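Local structure of myosin-17 (Arabidopsis thaliana, 7KFL) at residues K176-L181 / S248-Q253. The protein is a plant class XI myosin whose globular tail, the cargo-binding domain, probably recognises the cargo that the motor carries along actin. Numbering follows the deposited sequence.
Sequences KEISPL and SFINVQ
Ile178 and Phe249 meet where the CG1-CD1 arm of the isoleucine runs past the phenylalanine ring in the opposite direction: Ile178 CG1 lies 4.1 Å from Phe249 CE2, at the ring edge and near its plane. Ser179 approaches the same rim, its OG 4.1 Å from Phe249 CZ. Beyond CG1, the Ile178 arm ends on a second partner, its CD1 4.0 Å from Ile250 CD1, and the two isoleucine side chains lie roughly perpendicular. A chi1 of 71° tucks Ile178 CG1 over the backbone, flanked by both N and C, and from there one arm serves both Phe249 and Ile250. Gln253 CG, from the next turn of the same helix, lies over one face of the Phe249 ring, 3.8 Å above the plane and displaced toward the rim. Helices with widely spaced axes pack through large apolar side chains, and here, in the largely helical globular tail, Ile178, Phe249 and Ile250 span the 11.3 Å between the axes of helix 150-186 and helix 236-260, the 248-253 segment falling in the DIL region of the sequence. The segments run nearly parallel, inclined by 25°. Further along helix 150-186, Leu182 touches both Phe249 and Ile250. Ser221 of helix 205-231 also touches the Ile178 side chain and hydrogen-bonds Glu177 OE2, while Glu177 OE1 bonds to Tyr225 OH.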
ATOM      1  N   LYS A 176      -8.330   4.527  -5.531  1.00 56.43           N
ATOM      2  CA  LYS A 176      -9.412   5.317  -6.184  1.00 58.18           C
ATOM      3  C   LYS A 176      -9.260   5.260  -7.710  1.00 58.37           C
ATOM      4  O   LYS A 176     -10.292   5.345  -8.407  1.00 59.16           O
ATOM      5  CB  LYS A 176      -9.371   6.765  -5.684  1.00 59.48           C
ATOM      6  CG  LYS A 176     -10.386   7.718  -6.304  1.00 61.10           C
ATOM      7  CD  LYS A 176      -9.957   9.170  -6.216  1.00 62.76           C
ATOM      8  CE  LYS A 176     -11.050  10.100  -5.733  1.00 64.15           C
ATOM      9  NZ  LYS A 176     -10.492  11.374  -5.216  1.00 64.88           N
ATOM     10  N   GLU A 177      -8.026   5.141  -8.210  1.00 57.47           N
ATOM     11  CA  GLU A 177      -7.712   5.162  -9.664  1.00 57.11           C
ATOM     12  C   GLU A 177      -8.039   3.800 -10.294  1.00 56.68           C
ATOM     13  O   GLU A 177      -8.573   3.801 -11.421  1.00 56.26           O
ATOM     14  CB  GLU A 177      -6.247   5.538  -9.893  1.00 57.51           C
ATOM     15  CG  GLU A 177      -5.964   6.000 -11.312  1.00 58.46           C
ATOM     16  CD  GLU A 177      -4.542   6.474 -11.553  1.00 59.15           C
ATOM     17  OE1 GLU A 177      -4.126   7.455 -10.898  1.00 59.20           O
ATOM     18  OE2 GLU A 177      -3.849   5.851 -12.386  1.00 59.75           O
ATOM     19  N   ILE A 178      -7.732   2.694  -9.606  1.00 55.91           N
ATOM     20  CA  ILE A 178      -7.904   1.305 -10.139  1.00 56.20           C
ATOM     21  C   ILE A 178      -9.257   0.731  -9.700  1.00 56.39           C
ATOM     22  O   ILE A 178      -9.580  -0.384 -10.156  1.00 56.54           O
ATOM     23  CB  ILE A 178      -6.733   0.380  -9.740  1.00 55.82           C
ATOM     24  CG1 ILE A 178      -6.734   0.028  -8.251  1.00 55.33           C
ATOM     25  CG2 ILE A 178      -5.405   0.981 -10.184  1.00 56.22           C
ATOM     26  CD1 ILE A 178      -5.623  -0.911  -7.843  1.00 55.41           C
ATOM     27  N   SER A 179     -10.021   1.452  -8.869  1.00 56.59           N
ATOM     28  CA  SER A 179     -11.365   1.030  -8.389  1.00 56.97           C
ATOM     29  C   SER A 179     -12.336   0.952  -9.568  1.00 57.01           C
ATOM     30  O   SER A 179     -13.000  -0.068  -9.741  1.00 58.40           O
ATOM     31  CB  SER A 179     -11.879   1.928  -7.281  1.00 57.96           C
ATOM     32  OG  SER A 179     -13.035   1.374  -6.665  1.00 58.42           O
ATOM     33  N   PRO A 180     -12.450   1.998 -10.424  1.00 56.38           N
ATOM     34  CA  PRO A 180     -13.348   1.950 -11.581  1.00 56.27           C
ATOM     35  C   PRO A 180     -12.963   0.887 -12.624  1.00 55.77           C
ATOM     36  O   PRO A 180     -13.851   0.387 -13.290  1.00 56.15           O
ATOM     37  CB  PRO A 180     -13.238   3.351 -12.209  1.00 56.33           C
ATOM     38  CG  PRO A 180     -12.648   4.214 -11.118  1.00 56.48           C
ATOM     39  CD  PRO A 180     -11.747   3.285 -10.332  1.00 56.18           C
ATOM     40  N   LEU A 181     -11.665   0.573 -12.742  1.00 54.98           N
ATOM     41  CA  LEU A 181     -11.128  -0.429 -13.707  1.00 54.13           C
ATOM     42  C   LEU A 181     -11.541  -1.836 -13.261  1.00 53.27           C
ATOM     43  O   LEU A 181     -11.974  -2.627 -14.122  1.00 54.58           O
ATOM     44  CB  LEU A 181      -9.602  -0.308 -13.792  1.00 53.57           C
ATOM     45  CG  LEU A 181      -9.054   1.064 -14.185  1.00 53.46           C
ATOM     46  CD1 LEU A 181      -7.533   1.039 -14.222  1.00 53.34           C
ATOM     47  CD2 LEU A 181      -9.609   1.521 -15.525  1.00 53.91           C
ATOM     48  N   SER A 248      -3.837  -6.659  -1.939  1.00 48.25           N
ATOM     49  CA  SER A 248      -4.847  -6.996  -0.899  1.00 48.03           C
ATOM     50  C   SER A 248      -6.224  -6.479  -1.340  1.00 47.48           C
ATOM     51  O   SER A 248      -7.174  -7.280  -1.372  1.00 48.01           O
ATOM     52  CB  SER A 248      -4.449  -6.449   0.452  1.00 48.24           C
ATOM     53  OG  SER A 248      -5.579  -5.988   1.176  1.00 48.63           O
ATOM     54  N   PHE A 249      -6.313  -5.192  -1.689  1.00 46.77           N
ATOM     55  CA  PHE A 249      -7.547  -4.515  -2.173  1.00 46.90           C
ATOM     56  C   PHE A 249      -8.074  -5.219  -3.432  1.00 47.42           C
ATOM     57  O   PHE A 249      -9.288  -5.497  -3.501  1.00 47.27           O
ATOM     58  CB  PHE A 249      -7.268  -3.028  -2.413  1.00 46.74           C
ATOM     59  CG  PHE A 249      -8.340  -2.286  -3.168  1.00 47.09           C
ATOM     60  CD1 PHE A 249      -9.508  -1.887  -2.536  1.00 47.91           C
ATOM     61  CD2 PHE A 249      -8.171  -1.967  -4.507  1.00 47.30           C
ATOM     62  CE1 PHE A 249     -10.489  -1.195  -3.230  1.00 48.44           C
ATOM     63  CE2 PHE A 249      -9.155  -1.276  -5.199  1.00 48.31           C
ATOM     64  CZ  PHE A 249     -10.311  -0.890  -4.560  1.00 48.36           C
ATOM     65  N   ILE A 250      -7.196  -5.500  -4.398  1.00 47.86           N
ATOM     66  CA  ILE A 250      -7.556  -6.179  -5.682  1.00 48.89           C
ATOM     67  C   ILE A 250      -8.126  -7.564  -5.358  1.00 49.25           C
ATOM     68  O   ILE A 250      -9.208  -7.898  -5.882  1.00 49.67           O
ATOM     69  CB  ILE A 250      -6.343  -6.253  -6.634  1.00 49.02           C
ATOM     70  CG1 ILE A 250      -6.051  -4.887  -7.262  1.00 48.92           C
ATOM     71  CG2 ILE A 250      -6.543  -7.327  -7.696  1.00 49.23           C
ATOM     72  CD1 ILE A 250      -4.687  -4.781  -7.903  1.00 49.32           C
ATOM     73  N   ASN A 251      -7.418  -8.329  -4.524  1.00 49.25           N
ATOM     74  CA  ASN A 251      -7.801  -9.700  -4.096  1.00 48.89           C
ATOM     75  C   ASN A 251      -9.225  -9.684  -3.529  1.00 49.12           C
ATOM     76  O   ASN A 251      -9.996 -10.602  -3.850  1.00 50.05           O
ATOM     77  CB  ASN A 251      -6.834 -10.254  -3.049  1.00 48.40           C
ATOM     78  CG  ASN A 251      -7.239 -11.631  -2.576  1.00 48.49           C
ATOM     79  OD1 ASN A 251      -7.144 -12.600  -3.324  1.00 47.67           O
ATOM     80  ND2 ASN A 251      -7.702 -11.722  -1.341  1.00 49.36           N
ATOM     81  N   VAL A 252      -9.532  -8.677  -2.708  1.00 49.02           N
ATOM     82  CA  VAL A 252     -10.833  -8.498  -1.998  1.00 48.90           C
ATOM     83  C   VAL A 252     -11.932  -8.223  -3.030  1.00 49.19           C
ATOM     84  O   VAL A 252     -12.948  -8.933  -3.003  1.00 50.60           O
ATOM     85  CB  VAL A 252     -10.729  -7.367  -0.955  1.00 48.68           C
ATOM     86  CG1 VAL A 252     -12.090  -6.883  -0.475  1.00 49.08           C
ATOM     87  CG2 VAL A 252      -9.868  -7.790   0.224  1.00 48.96           C
ATOM     88  N   GLN A 253     -11.729  -7.230  -3.898  1.00 49.61           N
ATOM     89  CA  GLN A 253     -12.737  -6.757  -4.886  1.00 49.75           C
ATOM     90  C   GLN A 253     -13.140  -7.906  -5.820  1.00 49.14           C
ATOM     91  O   GLN A 253     -14.352  -8.066  -6.062  1.00 49.23           O
ATOM     92  CB  GLN A 253     -12.184  -5.568  -5.676  1.00 50.05           C
ATOM     93  CG  GLN A 253     -12.026  -4.307  -4.838  1.00 50.24           C
ATOM     94  CD  GLN A 253     -13.349  -3.829  -4.296  1.00 50.81           C
ATOM     95  OE1 GLN A 253     -14.336  -3.726  -5.021  1.00 51.47           O
ATOM     96  NE2 GLN A 253     -13.383  -3.537  -3.007  1.00 51.40           N
TER